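Local structure of secretory pathway GDP dissociation inhibitor (Saccharomyces cerevisiae, 2BCG) at residues 19-22 and 23-27; 99-103 and 104-108; 418-422 and 423-427. The protein regulates Rab GTPases of the secretory pathway by inhibiting the dissociation of GDP, and extracts GDP-bound YPT7 from vacuolar membranes. All blocks are in the same frame, centred on the assembly; numbering follows the deposited sequence.

Contact 1 (19-22 and 23-27)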
ATOM      1  N   THR A  19     -10.832   5.600   0.543  1.00 10.34           N
ATOM      2  CA  THR A  19      -9.509   5.357  -0.044  1.00 10.38           C
ATOM      3  C   THR A  19      -8.869   4.074   0.462  1.00 10.37           C
ATOM      4  O   THR A  19      -7.637   3.993   0.561  1.00 11.47           O
ATOM      5  CB  THR A  19      -8.549   6.544   0.190  1.00 10.86           C
ATOM      6  OG1 THR A  19      -8.415   6.800   1.604  1.00 11.57           O
ATOM      7  CG2 THR A  19      -9.049   7.808  -0.495  1.00 13.94           C
ATOM      8  N   GLY A  20      -9.684   3.050   0.737  1.00  9.97           N
ATOM      9  CA  GLY A  20      -9.143   1.691   0.759  1.00  9.45           C
ATOM     10  C   GLY A  20      -8.445   1.279  -0.519  1.00  9.31           C
ATOM     11  O   GLY A  20      -8.712   1.818  -1.612  1.00 10.68           O
ATOM     12  N   ILE A  21      -7.586   0.271  -0.409  1.00  9.45           N
ATOM     13  CA  ILE A  21      -6.818  -0.164  -1.576  1.00  9.42           C
ATOM     14  C   ILE A  21      -7.692  -0.578  -2.808  1.00  9.69           C
ATOM     15  O   ILE A  21      -7.332  -0.284  -3.940  1.00 10.59           O
ATOM     16  CB  ILE A  21      -5.832  -1.295  -1.174  1.00  9.44           C
ATOM     17  CG1 ILE A  21      -4.908  -1.694  -2.330  1.00  9.49           C
ATOM     18  CG2 ILE A  21      -6.554  -2.508  -0.582  1.00  9.22           C
ATOM     19  CD1 ILE A  21      -4.155  -0.573  -2.946  1.00 14.83           C
ATOM     20  N   THR A  22      -8.795  -1.286  -2.605  1.00  9.97           N
ATOM     21  CA  THR A  22      -9.620  -1.664  -3.760  1.00  9.60           C
ATOM     22  C   THR A  22     -10.030  -0.421  -4.545  1.00 10.35           C
ATOM     23  O   THR A  22      -9.881  -0.386  -5.778  1.00 11.10           O
ATOM     24  CB  THR A  22     -10.845  -2.431  -3.299  1.00 10.94           C
ATOM     25  OG1 THR A  22     -10.426  -3.587  -2.586  1.00 11.75           O
ATOM     26  CG2 THR A  22     -11.750  -2.808  -4.480  1.00 12.55           C
ATOM     27  N   GLU A  23     -10.477   0.608  -3.826  1.00  9.85           N
ATOM     28  CA  GLU A  23     -10.951   1.850  -4.466  1.00 10.13           C
ATOM     29  C   GLU A  23      -9.799   2.608  -5.101  1.00 10.38           C
ATOM     30  O   GLU A  23      -9.937   3.188  -6.184  1.00 11.30           O
ATOM     31  CB  GLU A  23     -11.645   2.773  -3.467  1.00 10.62           C
ATOM     32  CG  GLU A  23     -13.079   2.397  -3.167  1.00 10.52           C
ATOM     33  CD  GLU A  23     -13.234   1.118  -2.364  1.00 13.51           C
ATOM     34  OE1 GLU A  23     -14.280   0.435  -2.537  1.00 14.74           O
ATOM     35  OE2 GLU A  23     -12.376   0.839  -1.492  1.00 13.24           O
ATOM     36  N   CYS A  24      -8.663   2.675  -4.397  1.00 10.26           N
ATOM     37  CA  CYS A  24      -7.525   3.402  -4.948  1.00 10.42           C
ATOM     38  C   CYS A  24      -7.013   2.701  -6.234  1.00 10.21           C
ATOM     39  O   CYS A  24      -6.676   3.385  -7.183  1.00 11.10           O
ATOM     40  CB  CYS A  24      -6.401   3.559  -3.927  1.00 11.13           C
ATOM     41  SG  CYS A  24      -6.853   4.632  -2.554  1.00 12.28           S
ATOM     42  N   ILE A  25      -7.013   1.365  -6.288  1.00 10.44           N
ATOM     43  CA  ILE A  25      -6.593   0.698  -7.534  1.00 10.91           C
ATOM     44  C   ILE A  25      -7.531   1.044  -8.670  1.00 11.20           C
ATOM     45  O   ILE A  25      -7.092   1.369  -9.786  1.00 11.62           O
ATOM     46  CB  ILE A  25      -6.474  -0.835  -7.379  1.00 10.65           C
ATOM     47  CG1 ILE A  25      -5.325  -1.126  -6.401  1.00 10.49           C
ATOM     48  CG2 ILE A  25      -6.135  -1.491  -8.746  1.00 12.48           C
ATOM     49  CD1 ILE A  25      -5.174  -2.630  -6.032  1.00 12.29           C
ATOM     50  N   LEU A  26      -8.828   0.953  -8.378  1.00 11.19           N
ATOM     51  CA  LEU A  26      -9.831   1.263  -9.413  1.00 11.71           C
ATOM     52  C   LEU A  26      -9.690   2.710  -9.867  1.00 11.87           C
ATOM     53  O   LEU A  26      -9.720   2.982 -11.080  1.00 11.60           O
ATOM     54  CB  LEU A  26     -11.228   0.943  -8.905  1.00 12.30           C
ATOM     55  CG  LEU A  26     -11.452  -0.561  -8.800  1.00 11.96           C
ATOM     56  CD1 LEU A  26     -12.575  -0.825  -7.819  1.00 12.59           C
ATOM     57  CD2 LEU A  26     -11.739  -1.098 -10.210  1.00 13.40           C
ATOM     58  N   SER A  27      -9.550   3.642  -8.917  1.00 11.18           N
ATOM     59  CA  SER A  27      -9.386   5.059  -9.256  1.00 11.44           C
ATOM     60  C   SER A  27      -8.164   5.234 -10.177  1.00 11.60           C
ATOM     61  O   SER A  27      -8.231   5.926 -11.220  1.00 12.32           O
ATOM     62  CB  SER A  27      -9.249   5.876  -7.973  1.00 10.99           C
ATOM     63  OG  SER A  27      -9.002   7.247  -8.278  1.00 12.31           O
TER
HETATM   64  O   HOH W   1     -12.336   2.582   0.622  1.00 14.87           O
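Ile21 and Ile25 pack against each other one turn apart at the start of helix 21-32, the helix of a Rossmann-type beta-alpha-beta unit that runs from strand 14-17 to strand 37-40. Gly20 takes the N-cap position, and Gly20 O opens the helical ladder by accepting from Cys24 N at 2.9 Å, with the N-H nearly in line with the acceptor (164°). Ile25 N repeats the step onto Ile21 O, and Leu26 N onto Thr22 O.

Ile25 shows how the side chains follow this ladder. Ile25 CB lies 3.6 Å from Ile21 O, and CG1, anti to its own carbonyl carbon (chi1 -66°), leans back over the same oxygen. From there Ile25 CG1 also meets Ile21 CD1 at 3.7 Å, and the tip, Ile25 CD1, ends against Ile21 CG1. The two side chains cross obliquely, and Phe248 of helix 243-254 packs on both of them. Cutting Ile21 back to an alanine would probably open a gap beside Ile25 CG1 and CD1 and leave that branch able to turn.

The next pair runs differently: Thr22 and Leu26 lie side by side and point the same way, with Thr22 CG2 4.0 Å from Leu26 CD1. Helix 424-438 covers this side of the turn, where Ile433 touches both residues.

Glu23, its chain bent at chi2, folds back toward the N-terminus of the helix. Its OE1 is hydrogen-bonded to Ser414 OG, while water 1 gives a hydrogen to OE2. That same water accepts from Gly20 N at 2.7 Å, so a buried carboxylate and the amide of the N-cap residue share it. Cys24 SG rests 3.3 Å from Thr19 O and 3.7 Å from Thr19 CB.

Contact 2 (99-103 and 104-108)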
ATOM      1  N   ASN A  99       1.399  -8.022 -10.577  1.00 14.75           N
ATOM      2  CA  ASN A  99       1.210  -7.764 -12.019  1.00 14.22           C
ATOM      3  C   ASN A  99       0.694  -6.318 -12.266  1.00 14.30           C
ATOM      4  O   ASN A  99       1.150  -5.606 -13.179  1.00 15.80           O
ATOM      5  CB  ASN A  99       0.249  -8.813 -12.593  1.00 15.49           C
ATOM      6  CG  ASN A  99       0.193  -8.796 -14.126  1.00 17.70           C
ATOM      7  OD1 ASN A  99       1.200  -8.611 -14.789  1.00 20.19           O
ATOM      8  ND2 ASN A  99      -1.007  -8.962 -14.674  1.00 21.99           N
ATOM      9  N   ILE A 100      -0.252  -5.881 -11.442  1.00 13.72           N
ATOM     10  CA  ILE A 100      -0.795  -4.518 -11.554  1.00 12.80           C
ATOM     11  C   ILE A 100       0.260  -3.496 -11.169  1.00 12.09           C
ATOM     12  O   ILE A 100       0.435  -2.499 -11.855  1.00 13.12           O
ATOM     13  CB  ILE A 100      -2.044  -4.353 -10.680  1.00 12.04           C
ATOM     14  CG1 ILE A 100      -3.147  -5.301 -11.145  1.00 13.41           C
ATOM     15  CG2 ILE A 100      -2.537  -2.880 -10.664  1.00 12.53           C
ATOM     16  CD1 ILE A 100      -4.331  -5.337 -10.190  1.00 14.68           C
ATOM     17  N   LEU A 101       0.964  -3.734 -10.063  1.00 12.46           N
ATOM     18  CA  LEU A 101       2.036  -2.852  -9.644  1.00 12.91           C
ATOM     19  C   LEU A 101       3.057  -2.617 -10.736  1.00 14.21           C
ATOM     20  O   LEU A 101       3.491  -1.482 -10.942  1.00 14.36           O
ATOM     21  CB  LEU A 101       2.735  -3.409  -8.395  1.00 13.13           C
ATOM     22  CG  LEU A 101       1.952  -3.295  -7.072  1.00 13.06           C
ATOM     23  CD1 LEU A 101       2.549  -4.279  -6.070  1.00 12.60           C
ATOM     24  CD2 LEU A 101       1.992  -1.841  -6.519  1.00 13.52           C
ATOM     25  N   ILE A 102       3.464  -3.698 -11.401  1.00 14.56           N
ATOM     26  CA  ILE A 102       4.483  -3.568 -12.449  1.00 15.33           C
ATOM     27  C   ILE A 102       3.972  -2.842 -13.677  1.00 15.25           C
ATOM     28  O   ILE A 102       4.661  -1.966 -14.175  1.00 17.34           O
ATOM     29  CB  ILE A 102       4.905  -4.984 -12.884  0.70 16.64           C
ATOM     30  CG1 ILE A 102       5.637  -5.674 -11.747  0.70 17.97           C
ATOM     31  CG2 ILE A 102       5.751  -4.931 -14.129  0.70 16.84           C
ATOM     32  CD1 ILE A 102       5.742  -7.169 -11.914  0.70 21.18           C
ATOM     33  N   HIS A 103       2.754  -3.147 -14.112  1.00 14.82           N
ATOM     34  CA  HIS A 103       2.204  -2.514 -15.324  1.00 15.67           C
ATOM     35  C   HIS A 103       1.967  -1.015 -15.131  1.00 15.48           C
ATOM     36  O   HIS A 103       2.123  -0.235 -16.063  1.00 15.25           O
ATOM     37  CB  HIS A 103       0.915  -3.207 -15.776  1.00 15.90           C
ATOM     38  CG  HIS A 103       1.160  -4.456 -16.572  1.00 17.62           C
ATOM     39  ND1 HIS A 103       1.406  -5.678 -15.984  1.00 17.60           N
ATOM     40  CD2 HIS A 103       1.229  -4.658 -17.916  1.00 20.28           C
ATOM     41  CE1 HIS A 103       1.627  -6.580 -16.933  1.00 20.67           C
ATOM     42  NE2 HIS A 103       1.518  -5.988 -18.112  1.00 20.33           N
ATOM     43  N   THR A 104       1.604  -0.605 -13.905  1.00 14.25           N
ATOM     44  CA  THR A 104       1.277   0.802 -13.609  1.00 13.98           C
ATOM     45  C   THR A 104       2.445   1.591 -13.083  1.00 12.48           C
ATOM     46  O   THR A 104       2.333   2.814 -12.868  1.00 13.75           O
ATOM     47  CB  THR A 104       0.172   0.908 -12.540  1.00 13.20           C
ATOM     48  OG1 THR A 104       0.616   0.292 -11.304  1.00 13.95           O
ATOM     49  CG2 THR A 104      -1.179   0.314 -13.026  1.00 13.77           C
ATOM     50  N   ASP A 105       3.559   0.912 -12.820  1.00 12.76           N
ATOM     51  CA  ASP A 105       4.740   1.545 -12.223  1.00 13.60           C
ATOM     52  C   ASP A 105       4.469   2.140 -10.823  1.00 13.38           C
ATOM     53  O   ASP A 105       5.182   3.032 -10.351  1.00 13.03           O
ATOM     54  CB  ASP A 105       5.357   2.614 -13.138  1.00 15.20           C
ATOM     55  CG  ASP A 105       6.023   2.026 -14.396  1.00 19.49           C
ATOM     56  OD1 ASP A 105       6.262   0.798 -14.510  1.00 22.16           O
ATOM     57  OD2 ASP A 105       6.281   2.837 -15.296  1.00 23.78           O
ATOM     58  N   VAL A 106       3.469   1.597 -10.144  1.00 12.80           N
ATOM     59  CA  VAL A 106       3.243   1.988  -8.723  1.00 12.05           C
ATOM     60  C   VAL A 106       4.381   1.463  -7.839  1.00 12.20           C
ATOM     61  O   VAL A 106       4.609   1.939  -6.729  1.00 12.72           O
ATOM     62  CB  VAL A 106       1.819   1.641  -8.270  1.00 12.28           C
ATOM     63  CG1 VAL A 106       1.662   1.792  -6.760  1.00 11.93           C
ATOM     64  CG2 VAL A 106       0.855   2.550  -9.005  1.00 12.32           C
ATOM     65  N   THR A 107       5.175   0.539  -8.405  1.00 12.70           N
ATOM     66  CA  THR A 107       6.467   0.216  -7.845  1.00 13.81           C
ATOM     67  C   THR A 107       7.363   1.435  -7.613  1.00 13.75           C
ATOM     68  O   THR A 107       8.296   1.365  -6.789  1.00 16.18           O
ATOM     69  CB  THR A 107       7.239  -0.774  -8.777  1.00 13.07           C
ATOM     70  OG1 THR A 107       7.232  -0.290 -10.136  1.00 15.77           O
ATOM     71  CG2 THR A 107       6.586  -2.158  -8.741  1.00 17.22           C
ATOM     72  N   ARG A 108       7.096   2.555  -8.302  1.00 13.33           N
ATOM     73  CA  ARG A 108       7.869   3.788  -8.059  1.00 13.80           C
ATOM     74  C   ARG A 108       7.552   4.414  -6.689  1.00 13.31           C
ATOM     75  O   ARG A 108       8.335   5.250  -6.179  1.00 14.09           O
ATOM     76  CB  ARG A 108       7.526   4.847  -9.118  1.00 15.90           C
ATOM     77  CG  ARG A 108       7.988   4.562 -10.513  1.00 18.27           C
ATOM     78  CD  ARG A 108       7.287   5.610 -11.396  1.00 22.02           C
ATOM     79  NE  ARG A 108       7.838   5.575 -12.738  1.00 24.27           N
ATOM     80  CZ  ARG A 108       7.788   6.565 -13.637  1.00 25.07           C
ATOM     81  NH1 ARG A 108       7.163   7.738 -13.396  1.00 21.93           N
ATOM     82  NH2 ARG A 108       8.378   6.348 -14.809  1.00 28.89           N
TER
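A Schellman motif ends helix 96-104: Asp105 turns to positive phi (61°), and the chain sends two weak bonds back into the last turn, Val106 N to Leu101 O at 3.2 Å and Asp105 N to Ile102 O at 3.4 Å. Thr104 tightens the turn before them. Set between its backbone N and carbonyl carbon (chi1 61°), Thr104 OG1 reaches back and donates to Ile100 O at 2.9 Å, approaching tilted from the carbonyl plane, while Thr104 N holds the same oxygen. Thr104 OG1 also takes a weak bond from Val106 N.

One residue earlier, Asn99 O is likewise gripped twice, by His103 N and by His103 ND1 (2.8 Å). These two donors come from opposite faces of the carbonyl plane, and the oxygen lies at the edge of the imidazole, which pins the ring's rotation. Beyond this chain, Thr107 OG1 bonds to a basic side chain of the partner protein, and Arg108, which begins a region that interacts with YPT1, reaches an acidic side chain of that partner.

Leu101 CD2 meets Val106 CG1 at 3.7 Å, the side chains crossing at about a right angle: the apolar pairing across the turn that is typical of a Schellman motif.

Contact 3 (418-422 and 423-427)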
ATOM      1  N   ASP A 418     -11.146  -9.450   3.691  1.00 12.30           N
ATOM      2  CA  ASP A 418     -11.542 -10.723   4.286  1.00 12.93           C
ATOM      3  C   ASP A 418     -10.432 -11.318   5.164  1.00 12.59           C
ATOM      4  O   ASP A 418      -9.415 -10.662   5.426  1.00 12.00           O
ATOM      5  CB  ASP A 418     -12.036 -11.692   3.187  1.00 14.40           C
ATOM      6  CG  ASP A 418     -10.939 -12.149   2.229  1.00 14.21           C
ATOM      7  OD1 ASP A 418     -11.271 -12.625   1.098  1.00 17.68           O
ATOM      8  OD2 ASP A 418      -9.749 -12.088   2.589  1.00 13.63           O
ATOM      9  N   ALA A 419     -10.650 -12.541   5.653  1.00 14.06           N
ATOM     10  CA  ALA A 419      -9.721 -13.181   6.591  1.00 14.08           C
ATOM     11  C   ALA A 419      -8.535 -13.853   5.918  1.00 14.56           C
ATOM     12  O   ALA A 419      -7.643 -14.363   6.605  1.00 14.39           O
ATOM     13  CB  ALA A 419     -10.478 -14.211   7.403  1.00 16.31           C
ATOM     14  N   SER A 420      -8.500 -13.867   4.590  1.00 13.32           N
ATOM     15  CA  SER A 420      -7.406 -14.540   3.874  1.00 12.82           C
ATOM     16  C   SER A 420      -6.116 -13.801   4.179  1.00 11.96           C
ATOM     17  O   SER A 420      -6.122 -12.594   4.501  1.00 12.58           O
ATOM     18  CB  SER A 420      -7.659 -14.656   2.374  1.00 13.28           C
ATOM     19  OG  SER A 420      -7.564 -13.401   1.755  1.00 14.79           O
ATOM     20  N   SER A 421      -5.006 -14.523   4.035  1.00 12.26           N
ATOM     21  CA  SER A 421      -3.722 -14.000   4.526  1.00 12.42           C
ATOM     22  C   SER A 421      -2.974 -13.159   3.495  1.00 11.76           C
ATOM     23  O   SER A 421      -1.924 -12.590   3.793  1.00 11.68           O
ATOM     24  CB  SER A 421      -2.856 -15.189   4.964  1.00 13.46           C
ATOM     25  OG  SER A 421      -2.450 -15.975   3.859  1.00 14.15           O
ATOM     26  N   HIS A 422      -3.520 -13.073   2.282  1.00 12.39           N
ATOM     27  CA  HIS A 422      -2.882 -12.294   1.229  1.00 12.52           C
ATOM     28  C   HIS A 422      -3.928 -11.607   0.353  1.00 12.97           C
ATOM     29  O   HIS A 422      -5.125 -11.769   0.578  1.00 11.89           O
ATOM     30  CB  HIS A 422      -1.948 -13.189   0.406  1.00 12.96           C
ATOM     31  CG  HIS A 422      -2.629 -14.360  -0.213  1.00 13.67           C
ATOM     32  ND1 HIS A 422      -3.290 -14.280  -1.419  1.00 17.38           N
ATOM     33  CD2 HIS A 422      -2.764 -15.643   0.209  1.00 17.21           C
ATOM     34  CE1 HIS A 422      -3.795 -15.463  -1.719  1.00 18.83           C
ATOM     35  NE2 HIS A 422      -3.487 -16.310  -0.753  1.00 17.24           N
ATOM     36  N   PHE A 423      -3.474 -10.811  -0.619  1.00 13.41           N
ATOM     37  CA  PHE A 423      -4.367  -9.876  -1.331  1.00 14.00           C
ATOM     38  C   PHE A 423      -5.033 -10.438  -2.609  1.00 14.26           C
ATOM     39  O   PHE A 423      -5.736  -9.710  -3.321  1.00 13.43           O
ATOM     40  CB  PHE A 423      -3.611  -8.546  -1.641  1.00 15.31           C
ATOM     41  CG  PHE A 423      -3.840  -7.410  -0.634  1.00 16.42           C
ATOM     42  CD1 PHE A 423      -5.117  -7.122  -0.150  1.00 18.30           C
ATOM     43  CD2 PHE A 423      -2.783  -6.585  -0.217  1.00 21.65           C
ATOM     44  CE1 PHE A 423      -5.349  -6.059   0.750  1.00 20.91           C
ATOM     45  CE2 PHE A 423      -3.013  -5.527   0.661  1.00 19.93           C
ATOM     46  CZ  PHE A 423      -4.296  -5.258   1.124  1.00 20.19           C
ATOM     47  N   GLU A 424      -4.905 -11.748  -2.885  1.00 14.09           N
ATOM     48  CA  GLU A 424      -5.494 -12.237  -4.140  1.00 14.68           C
ATOM     49  C   GLU A 424      -7.006 -12.014  -4.214  1.00 13.42           C
ATOM     50  O   GLU A 424      -7.536 -11.643  -5.280  1.00 14.29           O
ATOM     51  CB  GLU A 424      -5.132 -13.700  -4.382  1.00 16.16           C
ATOM     52  CG  GLU A 424      -4.783 -13.995  -5.804  1.00 21.49           C
ATOM     53  CD  GLU A 424      -3.627 -13.149  -6.378  1.00 22.80           C
ATOM     54  OE1 GLU A 424      -2.712 -12.679  -5.636  1.00 23.17           O
ATOM     55  OE2 GLU A 424      -3.652 -12.951  -7.599  1.00 24.06           O
ATOM     56  N   SER A 425      -7.732 -12.219  -3.112  1.00 12.39           N
ATOM     57  CA  SER A 425      -9.183 -12.003  -3.181  1.00 13.07           C
ATOM     58  C   SER A 425      -9.517 -10.494  -3.380  1.00 12.81           C
ATOM     59  O   SER A 425     -10.564 -10.155  -3.957  1.00 13.13           O
ATOM     60  CB  SER A 425      -9.921 -12.571  -1.963  1.00 13.73           C
ATOM     61  OG  SER A 425      -9.512 -11.899  -0.786  1.00 14.01           O
ATOM     62  N   MET A 426      -8.631  -9.597  -2.940  1.00 11.53           N
ATOM     63  CA  MET A 426      -8.838  -8.149  -3.121  1.00 11.26           C
ATOM     64  C   MET A 426      -8.665  -7.821  -4.609  1.00 11.92           C
ATOM     65  O   MET A 426      -9.497  -7.096  -5.162  1.00 12.22           O
ATOM     66  CB  MET A 426      -7.885  -7.343  -2.213  1.00 11.57           C
ATOM     67  CG  MET A 426      -7.986  -5.806  -2.303  1.00 11.53           C
ATOM     68  SD  MET A 426      -7.161  -5.129  -3.790  1.00 12.94           S
ATOM     69  CE  MET A 426      -5.423  -5.469  -3.342  1.00 12.40           C
ATOM     70  N   THR A 427      -7.650  -8.390  -5.278  1.00 12.24           N
ATOM     71  CA  THR A 427      -7.502  -8.122  -6.726  1.00 12.79           C
ATOM     72  C   THR A 427      -8.604  -8.817  -7.541  1.00 12.88           C
ATOM     73  O   THR A 427      -9.018  -8.320  -8.590  1.00 13.87           O
ATOM     74  CB  THR A 427      -6.107  -8.440  -7.273  1.00 13.33           C
ATOM     75  OG1 THR A 427      -5.734  -9.750  -6.872  1.00 14.64           O
ATOM     76  CG2 THR A 427      -5.104  -7.446  -6.709  1.00 13.63           C
TER
HETATM   77  O   HOH W   2      -6.731 -13.740  -0.940  1.00 14.56           O
HETATM   78  O   HOH W   3      -7.444 -10.505   0.283  1.00 15.06           O
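His422 offers its ring nitrogen to the start of a helix whose N-cap position is held by Phe423, a residue with no polar side chain to give. Glu424 N points at His422 ND1 over 3.3 Å, a weak but fairly straight bond (161°) that meets the imidazole at its edge, near the ring plane. Accepting there is consistent with ND1 carrying no proton. Glu424 CB lies against the same edge, 3.5 Å from His422 CE1, so the ring is held alongside the first turn.

The next amide is served by solvent. Water 2 accepts from Ser425 N and donates to Ser420 OG at 2.8 Å, tying the loop to the helix. Water 3 makes a second bridge, donating to both His422 O and Ser425 OG.

Asp418 closes the loop directly. Asp418 OD1 accepts from Ser425 OG at 2.7 Å, the donor standing above the carboxylate plane rather than in it. The other oxygen, Asp418 OD2, forms an Asx turn with Ser420 N at 3.0 Å, again from above the plane, and takes Ser420 OG on its syn lone pair at 2.7 Å. Lys89 NZ adds a salt bridge to OD2, which would probably favour the charged carboxylate. Asp418 CG sits between its own backbone N and carbonyl carbon (chi1 68°), which sets the carboxylate between Ser420 and Ser425.

The Phe423 ring has Met426 CE 3.5 Å above one of its faces, offset toward the rim. Phe423 and Met426 both pack on Ile21 of helix 21-32 and on Leu97 of helix 96-104. Glu424 OE2 accepts from Glu96 N at the start of that second helix, and strand 91-92 lends Met92 to His422 and Glu424.

In the fold
Each contact sits at a helix end: contact 1 starts helix 21-32, contact 2 finishes helix 96-104, and contact 3 starts helix 424-438. Contact 1 is wholly buried, while contacts 2 and 3 are partly so, and contact 2 alone faces the partner protein. Contact 3 touches both others: Met426 packs on Thr22 and Ile25 of contact 1, and Thr427 CG2 reaches Ile100 CD1 of contact 2 at 4.1 Å. Contacts 1 and 2 do not touch, but both lean on Phe248 of helix 243-254. Their chemistry follows their place: apolar packing along a ladder of backbone bonds, with one water-bridged carboxylate, in contact 1, a hydroxyl and backbone turn in contact 2, and carboxylate, histidine and bridging waters in contact 3.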